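PDB 4R85: cytosine deaminase from Klebsiella pneumoniae, which probably removes the exocyclic amino group of cytosine and 5-methylcytosine by hydrolysis, releasing ammonia, in an iron-containing active site of the amidohydrolase fold. Local coordinates for residues A[174-180]-A[205-211]; A[189-193]-A[223-227]. One frame throughout, in Å; residues are numbered along the deposited sequence.

Contact 1: residues A[174-180]-A[205-211]; sequences VVGGIPH and LVDVHCD. With FE2 (Fe (II) ion), chain H; 17E (5-methylcytosine), chain G.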
ATOM      1  N   VAL A 174      -5.515  29.292   5.665  1.00 12.77           N
ATOM      2  CA  VAL A 174      -5.466  28.980   4.240  1.00 16.01           C
ATOM      3  C   VAL A 174      -6.845  29.096   3.598  1.00 14.24           C
ATOM      4  O   VAL A 174      -7.855  28.690   4.191  1.00 15.86           O
ATOM      5  CB  VAL A 174      -4.909  27.549   3.997  1.00 16.53           C
ATOM      6  CG1 VAL A 174      -4.564  27.341   2.525  1.00 14.60           C
ATOM      7  CG2 VAL A 174      -3.687  27.301   4.851  1.00 13.34           C
ATOM      8  N   VAL A 175      -6.887  29.662   2.392  1.00 12.67           N
ATOM      9  CA  VAL A 175      -8.129  29.757   1.630  1.00 11.73           C
ATOM     10  C   VAL A 175      -8.300  28.539   0.723  1.00 13.00           C
ATOM     11  O   VAL A 175      -7.419  28.232  -0.092  1.00 12.24           O
ATOM     12  CB  VAL A 175      -8.170  31.021   0.756  1.00 13.82           C
ATOM     13  CG1 VAL A 175      -9.411  31.010  -0.127  1.00 14.64           C
ATOM     14  CG2 VAL A 175      -8.128  32.281   1.623  1.00 12.51           C
ATOM     15  N   GLY A 176      -9.442  27.857   0.851  1.00 16.53           N
ATOM     16  CA  GLY A 176      -9.703  26.663   0.065  1.00 11.60           C
ATOM     17  C   GLY A 176     -10.632  26.898  -1.114  1.00 13.55           C
ATOM     18  O   GLY A 176     -10.967  28.034  -1.434  1.00 12.75           O
ATOM     19  N   GLY A 177     -11.052  25.814  -1.760  1.00 11.53           N
ATOM     20  CA  GLY A 177     -11.965  25.909  -2.883  1.00 13.94           C
ATOM     21  C   GLY A 177     -12.289  24.542  -3.458  1.00 12.11           C
ATOM     22  O   GLY A 177     -11.672  23.549  -3.079  1.00 12.78           O
ATOM     23  N   ILE A 178     -13.249  24.494  -4.380  1.00 10.15           N
ATOM     24  CA  ILE A 178     -13.623  23.234  -5.026  1.00 12.38           C
ATOM     25  C   ILE A 178     -14.276  23.506  -6.399  1.00 10.58           C
ATOM     26  O   ILE A 178     -15.417  23.110  -6.661  1.00 10.57           O
ATOM     27  CB  ILE A 178     -14.516  22.367  -4.067  1.00 10.94           C
ATOM     28  CG1 ILE A 178     -14.612  20.914  -4.550  1.00 13.76           C
ATOM     29  CG2 ILE A 178     -15.889  23.027  -3.803  1.00 10.14           C
ATOM     30  CD1 ILE A 178     -15.455  20.017  -3.661  1.00 12.09           C
ATOM     31  N   PRO A 179     -13.533  24.187  -7.297  1.00 12.43           N
ATOM     32  CA  PRO A 179     -14.097  24.701  -8.552  1.00  9.77           C
ATOM     33  C   PRO A 179     -14.734  23.629  -9.423  1.00 10.52           C
ATOM     34  O   PRO A 179     -15.731  23.922 -10.080  1.00 11.95           O
ATOM     35  CB  PRO A 179     -12.878  25.319  -9.266  1.00 15.52           C
ATOM     36  CG  PRO A 179     -11.681  24.709  -8.602  1.00 18.36           C
ATOM     37  CD  PRO A 179     -12.108  24.534  -7.170  1.00 13.85           C
ATOM     38  N   HIS A 180     -14.184  22.412  -9.429  1.00 12.33           N
ATOM     39  CA  HIS A 180     -14.755  21.339 -10.248  1.00 14.48           C
ATOM     40  C   HIS A 180     -16.143  20.910  -9.764  1.00 17.01           C
ATOM     41  O   HIS A 180     -16.902  20.274 -10.508  1.00 18.51           O
ATOM     42  CB  HIS A 180     -13.817  20.126 -10.271  1.00 15.27           C
ATOM     43  CG  HIS A 180     -13.664  19.472  -8.937  1.00 13.84           C
ATOM     44  ND1 HIS A 180     -12.812  19.959  -7.971  1.00 20.97           N
ATOM     45  CD2 HIS A 180     -14.278  18.394  -8.393  1.00 13.76           C
ATOM     46  CE1 HIS A 180     -12.903  19.208  -6.889  1.00 17.35           C
ATOM     47  NE2 HIS A 180     -13.783  18.252  -7.117  1.00 12.12           N
ATOM     48  N   LEU A 205      -2.599  31.947   2.730  1.00 12.89           N
ATOM     49  CA  LEU A 205      -2.173  30.927   1.785  1.00 12.35           C
ATOM     50  C   LEU A 205      -3.400  30.395   1.047  1.00 15.64           C
ATOM     51  O   LEU A 205      -4.531  30.713   1.412  1.00 14.58           O
ATOM     52  CB  LEU A 205      -1.462  29.786   2.518  1.00 12.26           C
ATOM     53  CG  LEU A 205      -0.253  30.187   3.372  1.00 13.89           C
ATOM     54  CD1 LEU A 205       0.458  28.946   3.915  1.00 19.76           C
ATOM     55  CD2 LEU A 205       0.712  31.030   2.547  1.00 19.03           C
ATOM     56  N   VAL A 206      -3.168  29.596   0.011  1.00 11.82           N
ATOM     57  CA  VAL A 206      -4.248  29.012  -0.787  1.00 13.73           C
ATOM     58  C   VAL A 206      -4.004  27.521  -0.975  1.00 15.68           C
ATOM     59  O   VAL A 206      -2.892  27.113  -1.298  1.00 14.91           O
ATOM     60  CB  VAL A 206      -4.311  29.671  -2.183  1.00 12.22           C
ATOM     61  CG1 VAL A 206      -5.263  28.917  -3.115  1.00 13.11           C
ATOM     62  CG2 VAL A 206      -4.729  31.121  -2.053  1.00 13.19           C
ATOM     63  N   ASP A 207      -5.032  26.706  -0.761  1.00 10.44           N
ATOM     64  CA  ASP A 207      -4.945  25.275  -1.057  1.00 10.08           C
ATOM     65  C   ASP A 207      -6.304  24.779  -1.537  1.00 15.03           C
ATOM     66  O   ASP A 207      -7.231  24.655  -0.745  1.00 14.19           O
ATOM     67  CB  ASP A 207      -4.524  24.485   0.177  1.00 10.19           C
ATOM     68  CG  ASP A 207      -4.076  23.073  -0.153  1.00 17.00           C
ATOM     69  OD1 ASP A 207      -3.133  22.578   0.511  1.00 21.39           O
ATOM     70  OD2 ASP A 207      -4.652  22.454  -1.072  1.00 19.76           O
ATOM     71  N   VAL A 208      -6.400  24.481  -2.830  1.00 12.86           N
ATOM     72  CA  VAL A 208      -7.680  24.246  -3.485  1.00 14.63           C
ATOM     73  C   VAL A 208      -7.842  22.787  -3.911  1.00 14.32           C
ATOM     74  O   VAL A 208      -6.916  22.195  -4.475  1.00 16.21           O
ATOM     75  CB  VAL A 208      -7.805  25.155  -4.735  1.00 15.82           C
ATOM     76  CG1 VAL A 208      -9.009  24.768  -5.576  1.00 15.07           C
ATOM     77  CG2 VAL A 208      -7.881  26.624  -4.323  1.00 14.25           C
ATOM     78  N   HIS A 209      -9.018  22.219  -3.635  1.00 10.71           N
ATOM     79  CA  HIS A 209      -9.422  20.921  -4.193  1.00 13.73           C
ATOM     80  C   HIS A 209      -9.719  21.166  -5.658  1.00 13.79           C
ATOM     81  O   HIS A 209     -10.772  21.673  -6.017  1.00 15.31           O
ATOM     82  CB  HIS A 209     -10.676  20.393  -3.493  1.00 10.29           C
ATOM     83  CG  HIS A 209     -10.391  19.717  -2.190  1.00 11.04           C
ATOM     84  ND1 HIS A 209      -9.878  20.388  -1.101  1.00 13.64           N
ATOM     85  CD2 HIS A 209     -10.534  18.428  -1.807  1.00 10.54           C
ATOM     86  CE1 HIS A 209      -9.718  19.542  -0.100  1.00 12.16           C
ATOM     87  NE2 HIS A 209     -10.111  18.346  -0.503  1.00 13.73           N
ATOM     88  N   CYS A 210      -8.779  20.831  -6.517  1.00 11.35           N
ATOM     89  CA  CYS A 210      -8.801  21.476  -7.814  1.00 12.89           C
ATOM     90  C   CYS A 210      -9.621  20.774  -8.900  1.00 20.67           C
ATOM     91  O   CYS A 210     -10.592  21.324  -9.405  1.00 36.13           O
ATOM     92  CB  CYS A 210      -7.376  21.775  -8.271  1.00 20.28           C
ATOM     93  SG  CYS A 210      -7.409  22.952  -9.573  1.00 21.94           S
ATOM     94  N   ASP A 211      -9.232  19.574  -9.274  1.00 24.92           N
ATOM     95  CA  ASP A 211      -9.977  18.856 -10.299  1.00 19.54           C
ATOM     96  C   ASP A 211     -10.090  17.395  -9.871  1.00 13.66           C
ATOM     97  O   ASP A 211      -9.516  16.500 -10.501  1.00 13.54           O
ATOM     98  CB  ASP A 211      -9.268  18.983 -11.663  1.00 14.27           C
ATOM     99  CG  ASP A 211      -9.334  20.407 -12.241  1.00 20.05           C
ATOM    100  OD1 ASP A 211      -8.276  21.070 -12.345  1.00 17.05           O
ATOM    101  OD2 ASP A 211     -10.447  20.863 -12.609  1.00 14.46           O
TER
HETATM  102 FE   FE2 H 502      -9.099  16.392   0.324  1.00 19.40          FE
HETATM  103  N1  17E G 501     -14.223  16.198   0.263  1.00 12.92           N
HETATM  104  C2  17E G 501     -13.774  16.263  -0.990  1.00 13.67           C
HETATM  105  O2  17E G 501     -14.369  17.126  -1.875  1.00 13.81           O
HETATM  106  N3  17E G 501     -12.752  15.509  -1.409  1.00 15.01           N
HETATM  107  C4  17E G 501     -12.151  14.652  -0.567  1.00 19.47           C
HETATM  108  N4  17E G 501     -11.061  13.851  -1.026  1.00 20.70           N
HETATM  109  C5  17E G 501     -12.585  14.550   0.756  1.00 13.49           C
HETATM  110  C6  17E G 501     -13.648  15.359   1.149  1.00 14.79           C
HETATM  111  CM5 17E G 501     -11.924  13.604   1.707  1.00 14.00           C
HETATM  112  O   HOH W   1      -9.671  23.146  -0.189  1.00 15.93           O
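Gly-177 N, Asp-207 O and His-209 ND1 grip one water, which donates to Asp-207 O and accepts from His-209 ND1, each at 2.9 Å, and weakly from Gly-177 N. The water lies in the plane of the His-209 ring, at its edge, and so helps fix the ring's rotation while NE2 binds the iron at 2.4 Å. This is the C-terminal end of two neighbouring parallel strands in the (beta/alpha)8 barrel of an amidohydrolase, joined by a beta-alpha-beta crossover through helix 185-202. His-56, His-58, His-241 and Asp-308 complete the metal site. Farther back the pairing is regular: Val-175 N gives a nearly straight bond to Leu-205 O (2.8 Å, 176°), and Asp-207 N returns one to Val-175 O. Beta-branched valines suit these extended backbones; CG1 of Val-174 leans over the neighbouring strand toward Asp-207 N, whereas Val-175 and Val-206 turn to the other face, against Ala-199 of the crossover helix. Beyond them the regular bridging stops, though the chains stay side by side: the water links Gly-177 N with Asp-207 O, which are 4.1 Å apart. The bare CA of Gly-176 leaves room for the water, and His-209 N reaches Gly-177 O from above the carbonyl plane, with a bent N-H...O angle of 139°. Ile-178 holds CG1 anti to its backbone N (chi1 -165°), which takes its extended chain past CB of His-209 to 5-methylcytosine, an apolar wall where CD1 meets O2 of the ligand. Pro-179, a rigid ring at the turn, presses CD on Val-208 CG1 at a tight 3.5 Å. His-180 turns the edge of its ring to 205-211, where ND1 makes weak bonds to His-209 O and, at 3.0 Å, to Cys-210 O.

Contact 2: residues A[189-193]-A[223-227]; sequences VSSVM and VLAEE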
ATOM      1  N   VAL A 189     -15.112  28.966 -12.536  1.00 11.25           N
ATOM      2  CA  VAL A 189     -14.096  29.986 -12.808  1.00 15.06           C
ATOM      3  C   VAL A 189     -14.236  31.175 -11.859  1.00 13.72           C
ATOM      4  O   VAL A 189     -13.244  31.638 -11.292  1.00 11.29           O
ATOM      5  CB  VAL A 189     -14.118  30.438 -14.283  1.00 14.17           C
ATOM      6  CG1 VAL A 189     -13.283  31.701 -14.490  1.00 11.97           C
ATOM      7  CG2 VAL A 189     -13.640  29.302 -15.188  1.00 12.87           C
ATOM      8  N   SER A 190     -15.459  31.659 -11.672  1.00 11.78           N
ATOM      9  CA  SER A 190     -15.676  32.789 -10.775  1.00 14.26           C
ATOM     10  C   SER A 190     -15.286  32.432  -9.343  1.00 14.17           C
ATOM     11  O   SER A 190     -14.803  33.292  -8.599  1.00 12.99           O
ATOM     12  CB  SER A 190     -17.113  33.313 -10.843  1.00 17.15           C
ATOM     13  OG  SER A 190     -18.025  32.379 -10.289  1.00 19.03           O
ATOM     14  N   SER A 191     -15.467  31.166  -8.958  1.00 12.01           N
ATOM     15  CA  SER A 191     -15.072  30.757  -7.606  1.00 11.10           C
ATOM     16  C   SER A 191     -13.561  30.921  -7.401  1.00 15.07           C
ATOM     17  O   SER A 191     -13.112  31.341  -6.331  1.00 11.71           O
ATOM     18  CB  SER A 191     -15.529  29.329  -7.275  1.00 11.82           C
ATOM     19  OG  SER A 191     -14.725  28.341  -7.904  1.00 13.54           O
ATOM     20  N   VAL A 192     -12.778  30.597  -8.428  1.00 13.45           N
ATOM     21  CA  VAL A 192     -11.325  30.733  -8.306  1.00 10.62           C
ATOM     22  C   VAL A 192     -10.934  32.207  -8.215  1.00 11.04           C
ATOM     23  O   VAL A 192     -10.074  32.575  -7.402  1.00 12.88           O
ATOM     24  CB  VAL A 192     -10.567  30.017  -9.447  1.00 10.33           C
ATOM     25  CG1 VAL A 192      -9.069  30.323  -9.373  1.00 11.26           C
ATOM     26  CG2 VAL A 192     -10.824  28.500  -9.397  1.00 10.38           C
ATOM     27  N   MET A 193     -11.575  33.056  -9.016  1.00 11.31           N
ATOM     28  CA  MET A 193     -11.300  34.497  -8.943  1.00 13.37           C
ATOM     29  C   MET A 193     -11.613  35.045  -7.553  1.00 15.51           C
ATOM     30  O   MET A 193     -10.815  35.794  -6.976  1.00 14.24           O
ATOM     31  CB  MET A 193     -12.089  35.268 -10.004  1.00 13.51           C
ATOM     32  CG  MET A 193     -11.826  34.803 -11.427  1.00 13.71           C
ATOM     33  SD  MET A 193     -10.060  34.917 -11.872  1.00 18.67           S
ATOM     34  CE  MET A 193     -10.119  34.342 -13.574  1.00 29.53           C
ATOM     35  N   VAL A 223      -6.780  27.880 -14.466  1.00 11.26           N
ATOM     36  CA  VAL A 223      -7.270  29.156 -13.950  1.00 10.11           C
ATOM     37  C   VAL A 223      -6.542  29.512 -12.661  1.00 10.14           C
ATOM     38  O   VAL A 223      -6.123  30.648 -12.462  1.00 12.51           O
ATOM     39  CB  VAL A 223      -8.793  29.118 -13.681  1.00 14.14           C
ATOM     40  CG1 VAL A 223      -9.278  30.488 -13.204  1.00 15.93           C
ATOM     41  CG2 VAL A 223      -9.523  28.702 -14.938  1.00 14.28           C
ATOM     42  N   LEU A 224      -6.385  28.522 -11.791  1.00 10.69           N
ATOM     43  CA  LEU A 224      -5.706  28.725 -10.523  1.00  9.93           C
ATOM     44  C   LEU A 224      -4.230  29.097 -10.728  1.00 12.82           C
ATOM     45  O   LEU A 224      -3.722  30.045 -10.114  1.00 10.41           O
ATOM     46  CB  LEU A 224      -5.821  27.452  -9.673  1.00 12.02           C
ATOM     47  CG  LEU A 224      -5.083  27.458  -8.329  1.00 15.96           C
ATOM     48  CD1 LEU A 224      -5.686  28.495  -7.400  1.00 17.95           C
ATOM     49  CD2 LEU A 224      -5.105  26.080  -7.675  1.00 16.11           C
ATOM     50  N   ALA A 225      -3.549  28.352 -11.587  1.00 10.69           N
ATOM     51  CA  ALA A 225      -2.121  28.591 -11.823  1.00 11.54           C
ATOM     52  C   ALA A 225      -1.912  29.959 -12.463  1.00 12.81           C
ATOM     53  O   ALA A 225      -0.970  30.681 -12.113  1.00 16.71           O
ATOM     54  CB  ALA A 225      -1.521  27.478 -12.695  1.00 10.04           C
ATOM     55  N   GLU A 226      -2.792  30.336 -13.390  1.00 11.60           N
ATOM     56  CA  GLU A 226      -2.644  31.655 -14.008  1.00 20.47           C
ATOM     57  C   GLU A 226      -2.875  32.802 -13.015  1.00 17.17           C
ATOM     58  O   GLU A 226      -2.147  33.791 -13.030  1.00 16.98           O
ATOM     59  CB  GLU A 226      -3.513  31.798 -15.266  1.00 16.70           C
ATOM     60  CG  GLU A 226      -3.514  33.202 -15.915  1.00 15.24           C
ATOM     61  CD  GLU A 226      -2.162  33.651 -16.497  1.00 21.34           C
ATOM     62  OE1 GLU A 226      -1.157  32.915 -16.407  1.00 24.73           O
ATOM     63  OE2 GLU A 226      -2.113  34.765 -17.060  1.00 22.44           O
ATOM     64  N   GLU A 227      -3.879  32.676 -12.148  1.00 15.65           N
ATOM     65  CA  GLU A 227      -4.088  33.704 -11.136  1.00 11.68           C
ATOM     66  C   GLU A 227      -2.880  33.801 -10.215  1.00 15.08           C
ATOM     67  O   GLU A 227      -2.444  34.894  -9.861  1.00 14.93           O
ATOM     68  CB  GLU A 227      -5.359  33.412 -10.329  1.00 17.35           C
ATOM     69  CG  GLU A 227      -6.627  33.657 -11.150  1.00 15.68           C
ATOM     70  CD  GLU A 227      -6.610  35.038 -11.804  1.00 20.53           C
ATOM     71  OE1 GLU A 227      -6.789  35.123 -13.044  1.00 22.62           O
ATOM     72  OE2 GLU A 227      -6.404  36.041 -11.078  1.00 19.35           O
TER
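Met-193 reaches across to Val-223 and Glu-227 where two neighbouring helices of the barrel's outer layer, 185-202 and 220-231, run side by side. Their short segments point much the same way, 29° apart with axes 10.0 Å from each other, as expected for successive helices of a (beta/alpha)8 barrel. From CB the methionine chain leaves beside its backbone N and bends at chi2 (-58°), which turns SD toward the other helix. SD then lies against the carboxylate carbon of Glu-227, 3.5 Å from CD, and the last methyl, CE, touches OE1 of Glu-227 and, about a right angle away, CG1 of Val-223, 4.0 Å from the latter. A long, flexible thioether suits this partly exposed border, since it can follow both a valine methyl and the carboxylate end of a glutamate. The charge of Glu-227 is met within its own helix, where OE2 forms a salt bridge with Arg-231. Branched valines fill the space between the helices, and of them Val-192 is buried. Val-192 points toward the neighbouring helix; its CG1 touches CG1 of Val-223 at 3.8 Å and also rests on the backbone at Leu-224 CA, while Met-196, one turn on, continues this seam against Leu-224 and Glu-227. At the N-terminal end of the seam Val-189 meets Val-223 at about a right angle, methyl CG2 to methyl CG2, 4.2 Å apart.

Overall arrangement
Contact 1 belongs to the barrel wall and contact 2 to the helical layer around it, their centres 10 Å apart. Helix 185-202 serves both: it connects the two strands of contact 1 and supplies one partner of contact 2. The inner contact is almost wholly buried and rich in backbone hydrogen bonds, with a water and the iron at its C-terminal end; the outer one is partly exposed and rests on methyl and thioether contacts, one of them against a carboxylate, with its charge paired along one helix. The layers meet directly, Pro-179 CB packing on Val-192 CG2 at 3.8 Å and Val-208 CB on Leu-224 CD2 at 4.1 Å.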